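Catechol 1,2-dioxygenase (Burkholderia ambifaria, PDB 5VXT) cleaves the ring of catechol between its two hydroxyl-bearing carbons with molecular oxygen, using a non-haem iron(III) centre, as expected of an intradiol dioxygenase. Local coordinates at residues B[147-152]-B[293-298]; B[155-160]-B[301-306]; B[165-170]-B[202-207]. One frame throughout, in Å; residues are numbered along the deposited sequence.

Contact 1. Residues B[147-152]-B[293-298]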
loop_
_atom_site.group_PDB
_atom_site.type_symbol
_atom_site.label_atom_id
_atom_site.label_comp_id
_atom_site.label_asym_id
_atom_site.label_seq_id
_atom_site.Cartn_x
_atom_site.Cartn_y
_atom_site.Cartn_z
ATOM N N PRO B 147 -25.398 0.073 -31.285
ATOM C CA PRO B 147 -25.459 -1.366 -30.991
ATOM C C PRO B 147 -24.258 -2.111 -31.556
ATOM O O PRO B 147 -23.757 -1.796 -32.639
ATOM C CB PRO B 147 -26.764 -1.811 -31.661
ATOM C CG PRO B 147 -26.969 -0.821 -32.766
ATOM C CD PRO B 147 -26.421 0.490 -32.262
ATOM N N LEU B 148 -23.812 -3.122 -30.810
ATOM C CA LEU B 148 -22.650 -3.927 -31.161
ATOM C C LEU B 148 -22.979 -5.399 -30.957
ATOM O O LEU B 148 -23.469 -5.781 -29.887
ATOM C CB LEU B 148 -21.432 -3.541 -30.304
ATOM C CG LEU B 148 -20.195 -4.433 -30.421
ATOM C CD1 LEU B 148 -19.475 -4.219 -31.734
ATOM C CD2 LEU B 148 -19.254 -4.178 -29.251
ATOM N N VAL B 149 -22.709 -6.222 -31.970
ATOM C CA VAL B 149 -22.878 -7.672 -31.868
ATOM C C VAL B 149 -21.499 -8.320 -31.869
ATOM O O VAL B 149 -20.709 -8.117 -32.799
ATOM C CB VAL B 149 -23.743 -8.235 -33.005
ATOM C CG1 VAL B 149 -23.711 -9.748 -32.957
ATOM C CG2 VAL B 149 -25.159 -7.737 -32.872
ATOM N N ILE B 150 -21.207 -9.093 -30.821
ATOM C CA ILE B 150 -19.987 -9.882 -30.730
ATOM C C ILE B 150 -20.378 -11.346 -30.806
ATOM O O ILE B 150 -21.228 -11.807 -30.034
ATOM C CB ILE B 150 -19.218 -9.601 -29.428
ATOM C CG1 ILE B 150 -19.063 -8.097 -29.210
ATOM C CG2 ILE B 150 -17.868 -10.293 -29.471
ATOM C CD1 ILE B 150 -18.498 -7.746 -27.833
ATOM N N HIS B 151 -19.772 -12.077 -31.738
ATOM C CA HIS B 151 -20.153 -13.464 -31.954
ATOM C C HIS B 151 -18.935 -14.263 -32.377
ATOM O O HIS B 151 -18.013 -13.737 -33.003
ATOM C CB HIS B 151 -21.247 -13.584 -33.023
ATOM C CG HIS B 151 -20.823 -13.095 -34.373
ATOM N ND1 HIS B 151 -20.404 -13.942 -35.377
ATOM C CD2 HIS B 151 -20.754 -11.844 -34.885
ATOM C CE1 HIS B 151 -20.098 -13.234 -36.450
ATOM N NE2 HIS B 151 -20.305 -11.958 -36.178
ATOM N N GLY B 152 -18.953 -15.544 -32.047
ATOM C CA GLY B 152 -17.934 -16.436 -32.545
ATOM C C GLY B 152 -18.147 -17.828 -32.012
ATOM O O GLY B 152 -19.216 -18.158 -31.497
ATOM N N ASP B 293 -31.224 -0.150 -36.970
ATOM C CA ASP B 293 -31.032 -1.073 -38.087
ATOM C C ASP B 293 -29.552 -1.303 -38.376
ATOM O O ASP B 293 -29.108 -2.449 -38.520
ATOM C CB ASP B 293 -31.743 -0.554 -39.333
ATOM C CG ASP B 293 -31.502 -1.435 -40.535
ATOM O OD1 ASP B 293 -31.777 -2.653 -40.439
ATOM O OD2 ASP B 293 -31.030 -0.914 -41.568
ATOM N N ALA B 294 -28.776 -0.228 -38.481
ATOM C CA ALA B 294 -27.340 -0.352 -38.677
ATOM C C ALA B 294 -26.655 -0.682 -37.357
ATOM O O ALA B 294 -26.985 -0.114 -36.312
ATOM C CB ALA B 294 -26.766 0.939 -39.258
ATOM N N TYR B 295 -25.710 -1.619 -37.401
ATOM C CA TYR B 295 -24.983 -2.002 -36.200
ATOM C C TYR B 295 -23.587 -2.471 -36.572
ATOM O O TYR B 295 -23.319 -2.859 -37.711
ATOM C CB TYR B 295 -25.710 -3.093 -35.405
ATOM C CG TYR B 295 -25.781 -4.445 -36.080
ATOM C CD1 TYR B 295 -24.839 -5.434 -35.814
ATOM C CD2 TYR B 295 -26.810 -4.743 -36.969
ATOM C CE1 TYR B 295 -24.910 -6.675 -36.426
ATOM C CE2 TYR B 295 -26.892 -5.978 -37.583
ATOM C CZ TYR B 295 -25.944 -6.941 -37.314
ATOM O OH TYR B 295 -26.039 -8.169 -37.931
ATOM N N GLN B 296 -22.697 -2.426 -35.585
ATOM C CA GLN B 296 -21.329 -2.890 -35.747
ATOM C C GLN B 296 -21.216 -4.323 -35.248
ATOM O O GLN B 296 -21.868 -4.708 -34.274
ATOM C CB GLN B 296 -20.350 -1.973 -35.007
ATOM C CG GLN B 296 -20.098 -0.681 -35.772
ATOM C CD GLN B 296 -19.334 0.353 -34.979
ATOM O OE1 GLN B 296 -19.765 0.778 -33.906
ATOM N NE2 GLN B 296 -18.194 0.778 -35.509
ATOM N N ASP B 297 -20.384 -5.105 -35.925
ATOM C CA ASP B 297 -20.325 -6.547 -35.743
ATOM C C ASP B 297 -18.870 -6.965 -35.612
ATOM O O ASP B 297 -18.031 -6.551 -36.417
ATOM C CB ASP B 297 -21.002 -7.249 -36.927
ATOM C CG ASP B 297 -21.069 -8.746 -36.763
ATOM O OD1 ASP B 297 -20.229 -9.456 -37.359
ATOM O OD2 ASP B 297 -21.967 -9.212 -36.035
ATOM N N ILE B 298 -18.559 -7.749 -34.584
ATOM C CA ILE B 298 -17.209 -8.265 -34.398
ATOM C C ILE B 298 -17.278 -9.776 -34.312
ATOM O O ILE B 298 -17.909 -10.320 -33.397
ATOM C CB ILE B 298 -16.531 -7.694 -33.142
ATOM C CG1 ILE B 298 -16.460 -6.172 -33.208
ATOM C CG2 ILE B 298 -15.150 -8.291 -33.009
ATOM C CD1 ILE B 298 -15.679 -5.556 -32.070
HETATM O O HOH W 1 -22.949 0.671 -33.364
#
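His-151 and Asp-297 face each other diagonally across two neighbouring parallel strands of the dioxygenase beta sandwich. Parallel pairing is established by the register, with Leu-148 beside Gln-296, Val-149 beside Asp-297 and Ile-150 beside Ile-298, and by four backbone hydrogen bonds: Gln-296 N to Pro-147 O, Val-149 N to Gln-296 O, Ile-298 N to Val-149 O and His-151 N to Ile-298 O. The strand segments run 19° apart. The imidazole reaches over because CG of His-151 stands between its backbone N and carbonyl carbon (chi1 62°), which swings the ring towards the partner strand; Asp-297 answers with CG anti to N. NE2 of His-151 then donates to OD1 of Asp-297 over 2.8 Å. The acceptor lies in the ring plane and is met on its syn side, while ring and carboxylate planes are turned 33° apart. A carboxylate so close would probably favour a protonated imidazole. Lys-282 NZ forms a long, weak ion pair with the same oxygen, OD1 of Asp-297. On the same face, Val-149 lies between Asp-297 and Tyr-295: its CG1 is 3.6 Å from OD2 of Asp-297, and its CG2 is 3.7 Å from CE1 of Tyr-295, approaching the ring obliquely. Tyr-295 CB also packs 3.7 Å from CG of Pro-147. The other face is aliphatic where Leu-148 CD1 touches Ile-298 CG1 at 3.9 Å; Ile-150 and Ile-298 both continue from here onto Phe-255 of strand 251-256 in the opposing sheet. At the start of the pairing, one water donates both to Pro-147 O, at 2.7 Å, and to OE1 of Gln-296, at 3.2 Å.

Contact 2. Residues B[155-160]-B[301-306]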
loop_
_atom_site.group_PDB
_atom_site.type_symbol
_atom_site.label_atom_id
_atom_site.label_comp_id
_atom_site.label_asym_id
_atom_site.label_seq_id
_atom_site.Cartn_x
_atom_site.Cartn_y
_atom_site.Cartn_z
ATOM N N THR B 155 -13.566 -23.041 -29.599
ATOM C CA THR B 155 -12.967 -24.286 -30.045
ATOM C C THR B 155 -11.775 -24.634 -29.165
ATOM O O THR B 155 -11.220 -23.782 -28.467
ATOM C CB THR B 155 -12.499 -24.202 -31.500
ATOM O OG1 THR B 155 -11.624 -25.298 -31.769
ATOM C CG2 THR B 155 -11.734 -22.930 -31.730
ATOM N N GLY B 156 -11.384 -25.910 -29.215
ATOM C CA GLY B 156 -10.113 -26.334 -28.677
ATOM C C GLY B 156 -9.004 -26.160 -29.695
ATOM O O GLY B 156 -9.207 -25.668 -30.806
ATOM N N LEU B 157 -7.803 -26.591 -29.304
ATOM C CA LEU B 157 -6.657 -26.483 -30.201
ATOM C C LEU B 157 -6.824 -27.306 -31.475
ATOM O O LEU B 157 -6.145 -27.031 -32.470
ATOM C CB LEU B 157 -5.384 -26.908 -29.475
ATOM C CG LEU B 157 -4.795 -25.915 -28.469
ATOM C CD1 LEU B 157 -3.629 -26.546 -27.757
ATOM C CD2 LEU B 157 -4.359 -24.629 -29.161
ATOM N N ASP B 158 -7.701 -28.306 -31.468
ATOM C CA ASP B 158 -7.908 -29.160 -32.626
ATOM C C ASP B 158 -8.992 -28.642 -33.564
ATOM O O ASP B 158 -9.345 -29.338 -34.518
ATOM C CB ASP B 158 -8.250 -30.582 -32.174
ATOM C CG ASP B 158 -9.525 -30.648 -31.343
ATOM O OD1 ASP B 158 -10.161 -29.597 -31.105
ATOM O OD2 ASP B 158 -9.894 -31.763 -30.919
ATOM N N GLY B 159 -9.541 -27.456 -33.305
ATOM C CA GLY B 159 -10.560 -26.884 -34.161
ATOM C C GLY B 159 -11.987 -27.307 -33.871
ATOM O O GLY B 159 -12.908 -26.780 -34.508
ATOM N N LYS B 160 -12.211 -28.235 -32.915
ATOM C CA LYS B 160 -13.577 -28.697 -32.704
ATOM C C LYS B 160 -14.304 -27.823 -31.682
ATOM O O LYS B 160 -13.695 -27.353 -30.709
ATOM C CB LYS B 160 -13.582 -30.152 -32.235
ATOM N N ASN B 301 -13.342 -15.554 -32.310
ATOM C CA ASN B 301 -13.364 -16.922 -31.826
ATOM C C ASN B 301 -12.387 -17.066 -30.672
ATOM O O ASN B 301 -11.384 -16.353 -30.590
ATOM C CB ASN B 301 -13.003 -17.891 -32.941
ATOM C CG ASN B 301 -13.960 -17.793 -34.107
ATOM O OD1 ASN B 301 -15.171 -17.648 -33.919
ATOM N ND2 ASN B 301 -13.424 -17.848 -35.319
ATOM N N PHE B 302 -12.695 -17.992 -29.770
ATOM C CA PHE B 302 -11.818 -18.303 -28.650
ATOM C C PHE B 302 -11.243 -19.690 -28.876
ATOM O O PHE B 302 -11.998 -20.664 -28.984
ATOM C CB PHE B 302 -12.566 -18.235 -27.319
ATOM C CG PHE B 302 -13.152 -16.891 -27.016
ATOM C CD1 PHE B 302 -12.376 -15.889 -26.450
ATOM C CD2 PHE B 302 -14.488 -16.630 -27.261
ATOM C CE1 PHE B 302 -12.923 -14.655 -26.154
ATOM C CE2 PHE B 302 -15.034 -15.400 -26.970
ATOM C CZ PHE B 302 -14.257 -14.415 -26.413
ATOM N N VAL B 303 -9.922 -19.780 -28.976
ATOM C CA VAL B 303 -9.228 -21.058 -29.085
ATOM C C VAL B 303 -8.604 -21.337 -27.727
ATOM O O VAL B 303 -7.711 -20.606 -27.286
ATOM C CB VAL B 303 -8.169 -21.055 -30.195
ATOM C CG1 VAL B 303 -7.434 -22.383 -30.215
ATOM C CG2 VAL B 303 -8.814 -20.796 -31.562
ATOM N N LEU B 304 -9.078 -22.386 -27.064
ATOM C CA LEU B 304 -8.689 -22.724 -25.704
ATOM C C LEU B 304 -7.524 -23.710 -25.707
ATOM O O LEU B 304 -7.269 -24.404 -26.695
ATOM C CB LEU B 304 -9.878 -23.340 -24.958
ATOM C CG LEU B 304 -11.243 -22.652 -25.008
ATOM C CD1 LEU B 304 -12.195 -23.351 -24.051
ATOM C CD2 LEU B 304 -11.134 -21.170 -24.650
ATOM N N THR B 305 -6.831 -23.793 -24.569
ATOM C CA THR B 305 -5.800 -24.799 -24.355
ATOM C C THR B 305 -6.287 -25.867 -23.378
ATOM O O THR B 305 -7.161 -25.610 -22.544
ATOM C CB THR B 305 -4.500 -24.170 -23.834
ATOM O OG1 THR B 305 -4.775 -23.399 -22.659
ATOM C CG2 THR B 305 -3.896 -23.272 -24.901
ATOM N N PRO B 306 -5.748 -27.082 -23.456
ATOM C CA PRO B 306 -6.247 -28.165 -22.603
ATOM C C PRO B 306 -5.588 -28.187 -21.233
ATOM O O PRO B 306 -4.449 -27.755 -21.045
ATOM C CB PRO B 306 -5.861 -29.417 -23.398
ATOM C CG PRO B 306 -4.573 -29.024 -24.031
ATOM C CD PRO B 306 -4.699 -27.564 -24.374
#
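Thr-155 turns OG1 anti to its own backbone N (chi1 165°), which places CG2 between N and the carbonyl carbon and lays that methyl alongside CG2 of Val-303, 3.6 Å away. Leu-157 has CG anti to its carbonyl carbon (chi1 -76°), and its branches reach back over the partner segment. The motif is the last bridge of a parallel strand pair in the dioxygenase sandwich, followed by a type I beta turn, Gly-156 to Gly-159. This single parallel bridge, Thr-155 with Val-303, is defined by two bonds: Thr-155 N to Phe-302 O and Leu-304 N to Thr-155 O, each 2.9 Å. Beyond it the turn leaves the sheet. Gly-156 O accepts from both Thr-155 OG1, at 2.6 Å and on a lone pair, and the turn's Gly-159 N; Asp-158 OD1 adds an Asx turn by accepting from Lys-160 N. Leu-157 lies across the partner segment: CG is 3.4 Å from Leu-304 O and CD2 4.0 Å from CG1 of Val-303. Phe-302 and Leu-304 instead pack against Val-243 and Leu-251 of the other sheet. The last apolar touch joins CD1 of Leu-157 to CD of Pro-306 at 3.7 Å.

Contact 3. Residues B[165-170]-B[202-207]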
loop_
_atom_site.group_PDB
_atom_site.type_symbol
_atom_site.label_atom_id
_atom_site.label_comp_id
_atom_site.label_asym_id
_atom_site.label_seq_id
_atom_site.Cartn_x
_atom_site.Cartn_y
_atom_site.Cartn_z
ATOM N N ALA B 165 -19.220 -24.544 -22.757
ATOM C CA ALA B 165 -18.266 -23.570 -22.241
ATOM C C ALA B 165 -19.001 -22.315 -21.795
ATOM O O ALA B 165 -19.989 -21.902 -22.407
ATOM C CB ALA B 165 -17.221 -23.215 -23.299
ATOM N N LEU B 166 -18.527 -21.717 -20.712
ATOM C CA LEU B 166 -19.117 -20.498 -20.181
ATOM C C LEU B 166 -18.284 -19.309 -20.647
ATOM O O LEU B 166 -17.119 -19.164 -20.256
ATOM C CB LEU B 166 -19.192 -20.547 -18.657
ATOM C CG LEU B 166 -19.866 -19.334 -18.016
ATOM C CD1 LEU B 166 -21.336 -19.313 -18.410
ATOM C CD2 LEU B 166 -19.704 -19.381 -16.511
ATOM N N VAL B 167 -18.879 -18.460 -21.473
ATOM C CA VAL B 167 -18.245 -17.224 -21.917
ATOM C C VAL B 167 -18.844 -16.080 -21.116
ATOM O O VAL B 167 -20.051 -15.825 -21.192
ATOM C CB VAL B 167 -18.436 -16.999 -23.427
ATOM C CG1 VAL B 167 -17.706 -15.727 -23.865
ATOM C CG2 VAL B 167 -17.955 -18.205 -24.214
ATOM N N GLU B 168 -18.008 -15.393 -20.338
ATOM C CA GLU B 168 -18.429 -14.197 -19.633
ATOM C C GLU B 168 -17.818 -12.973 -20.297
ATOM O O GLU B 168 -16.706 -13.026 -20.827
ATOM C CB GLU B 168 -18.010 -14.242 -18.161
ATOM C CG GLU B 168 -18.587 -15.424 -17.434
ATOM C CD GLU B 168 -18.128 -15.481 -16.012
ATOM O OE1 GLU B 168 -18.661 -14.703 -15.197
ATOM O OE2 GLU B 168 -17.230 -16.295 -15.722
ATOM N N CYS B 169 -18.547 -11.866 -20.228
ATOM C CA CYS B 169 -18.214 -10.655 -20.965
ATOM C C CYS B 169 -18.524 -9.447 -20.092
ATOM O O CYS B 169 -19.582 -9.398 -19.461
ATOM C CB CYS B 169 -19.017 -10.625 -22.283
ATOM S SG CYS B 169 -19.018 -9.086 -23.171
ATOM N N TRP B 170 -17.602 -8.485 -20.026
ATOM C CA TRP B 170 -17.942 -7.219 -19.395
ATOM C C TRP B 170 -17.193 -6.089 -20.084
ATOM O O TRP B 170 -16.059 -6.273 -20.538
ATOM C CB TRP B 170 -17.662 -7.230 -17.875
ATOM C CG TRP B 170 -16.234 -7.447 -17.388
ATOM C CD1 TRP B 170 -15.422 -6.507 -16.812
ATOM C CD2 TRP B 170 -15.492 -8.682 -17.360
ATOM N NE1 TRP B 170 -14.219 -7.070 -16.453
ATOM C CE2 TRP B 170 -14.233 -8.399 -16.777
ATOM C CE3 TRP B 170 -15.761 -9.991 -17.782
ATOM C CZ2 TRP B 170 -13.242 -9.370 -16.622
ATOM C CZ3 TRP B 170 -14.772 -10.958 -17.620
ATOM C CH2 TRP B 170 -13.530 -10.640 -17.041
ATOM N N GLY B 202 -20.585 -24.856 -30.223
ATOM C CA GLY B 202 -19.590 -23.973 -29.646
ATOM C C GLY B 202 -19.824 -22.489 -29.828
ATOM O O GLY B 202 -18.928 -21.697 -29.512
ATOM N N LYS B 203 -20.995 -22.074 -30.301
ATOM C CA LYS B 203 -21.232 -20.680 -30.656
ATOM C C LYS B 203 -21.688 -19.867 -29.451
ATOM O O LYS B 203 -22.478 -20.337 -28.630
ATOM C CB LYS B 203 -22.273 -20.571 -31.775
ATOM C CG LYS B 203 -21.820 -21.156 -33.107
ATOM C CD LYS B 203 -22.891 -21.017 -34.202
ATOM C CE LYS B 203 -22.729 -19.736 -35.012
ATOM N NZ LYS B 203 -23.777 -19.598 -36.065
ATOM N N TYR B 204 -21.176 -18.642 -29.357
ATOM C CA TYR B 204 -21.567 -17.668 -28.348
ATOM C C TYR B 204 -21.951 -16.381 -29.066
ATOM O O TYR B 204 -21.467 -16.095 -30.163
ATOM C CB TYR B 204 -20.424 -17.394 -27.338
ATOM C CG TYR B 204 -19.413 -16.413 -27.879
ATOM C CD1 TYR B 204 -18.350 -16.847 -28.651
ATOM C CD2 TYR B 204 -19.540 -15.044 -27.637
ATOM C CE1 TYR B 204 -17.438 -15.951 -29.176
ATOM C CE2 TYR B 204 -18.637 -14.140 -28.161
ATOM C CZ TYR B 204 -17.589 -14.599 -28.933
ATOM O OH TYR B 204 -16.678 -13.710 -29.457
ATOM N N GLU B 205 -22.808 -15.581 -28.439
ATOM C CA GLU B 205 -23.143 -14.294 -29.035
ATOM C C GLU B 205 -23.559 -13.313 -27.955
ATOM O O GLU B 205 -24.356 -13.652 -27.076
ATOM C CB GLU B 205 -24.259 -14.440 -30.074
ATOM C CG GLU B 205 -24.580 -13.152 -30.797
ATOM C CD GLU B 205 -25.488 -13.389 -31.986
ATOM O OE1 GLU B 205 -25.627 -14.562 -32.394
ATOM O OE2 GLU B 205 -26.058 -12.407 -32.501
ATOM N N PHE B 206 -23.010 -12.102 -28.019
ATOM C CA PHE B 206 -23.387 -11.013 -27.131
ATOM C C PHE B 206 -23.948 -9.873 -27.965
ATOM O O PHE B 206 -23.355 -9.485 -28.976
ATOM C CB PHE B 206 -22.196 -10.526 -26.291
ATOM C CG PHE B 206 -21.675 -11.557 -25.342
ATOM C CD1 PHE B 206 -22.306 -11.785 -24.129
ATOM C CD2 PHE B 206 -20.553 -12.305 -25.658
ATOM C CE1 PHE B 206 -21.825 -12.739 -23.251
ATOM C CE2 PHE B 206 -20.067 -13.259 -24.783
ATOM C CZ PHE B 206 -20.704 -13.478 -23.579
ATOM N N ARG B 207 -25.097 -9.359 -27.552
ATOM C CA ARG B 207 -25.707 -8.191 -28.167
ATOM C C ARG B 207 -25.687 -7.069 -27.143
ATOM O O ARG B 207 -26.222 -7.215 -26.039
ATOM C CB ARG B 207 -27.120 -8.511 -28.649
ATOM C CG ARG B 207 -27.092 -9.607 -29.692
ATOM C CD ARG B 207 -28.465 -10.053 -30.128
ATOM N NE ARG B 207 -28.376 -11.207 -31.020
ATOM C CZ ARG B 207 -29.425 -11.892 -31.462
ATOM N NH1 ARG B 207 -30.647 -11.539 -31.094
ATOM N NH2 ARG B 207 -29.251 -12.929 -32.272
#
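The Phe-206 ring receives Cys-169 on one face and Val-167 at its rim. CB of Cys-169 sits 3.5 Å above the ring plane, over the centre, a CH-pi contact only 14° off the normal. SG lies over the same face, 4.3 Å from the centroid, and adds a sulfur-aromatic contact. At the edge, and in the ring plane, Val-167 O lies 3.4 Å from CZ of Phe-206, an in-plane approach consistent with a weak attraction to the C-H edge; CG1 of Val-167 touches CE2 at 3.5 Å. CZ of Phe-206 is also 3.6 Å from CB of Cys-169, so this one ring carbon meets both residues of strand 166-170. Val-167 also spans to the second aromatic residue, its CG1 over one face of the Tyr-204 ring and its CG2 4.1 Å from CB of Tyr-204. These positions follow from the torsions: Phe-206 carries CG anti to its carbonyl carbon, extending the ring across to Cys-169, whereas Tyr-204 holds CG between N and the carbonyl carbon (chi1 81°), and its OH bonds to Phe-300 O. No hydrogen bond joins the two segments, and their strand axes stay 8.8 Å apart at an angle of 20°. This is face-to-face packing of two beta sheets, made through side chains, in the sandwich core of the dioxygenase domain. Val-196 of strand 193-197 touches both aromatic residues. Val-167 and Cys-169 both rest on Phe-241 of strand 238-244, in their own sheet, while Tyr-204 packs on Ile-150 of strand 147-155, the neighbour of strand 203-209 in the other.

In the fold
From the N terminus, the chain passes the helices up to 94-109 and enters the sandwich, where strand 147-155 supplies the first half of contact 1, and its last residue with the turn after it that of contact 2. Segments 165-170 and 202-207 come next and meet in contact 3, closing a loop of 31 intervening residues. Strand 295-303 and the residues just beyond it then complete contacts 1 and 2, each spanning 140 residues; these two loops cross, and contact 3 falls within both. Contacts 1 and 2 join neighbouring strands of one sheet, whereas contact 3 ties that sheet to the other. Backbone pairing of Ile-150 with Phe-206, and Phe-302 against Tyr-204, link them.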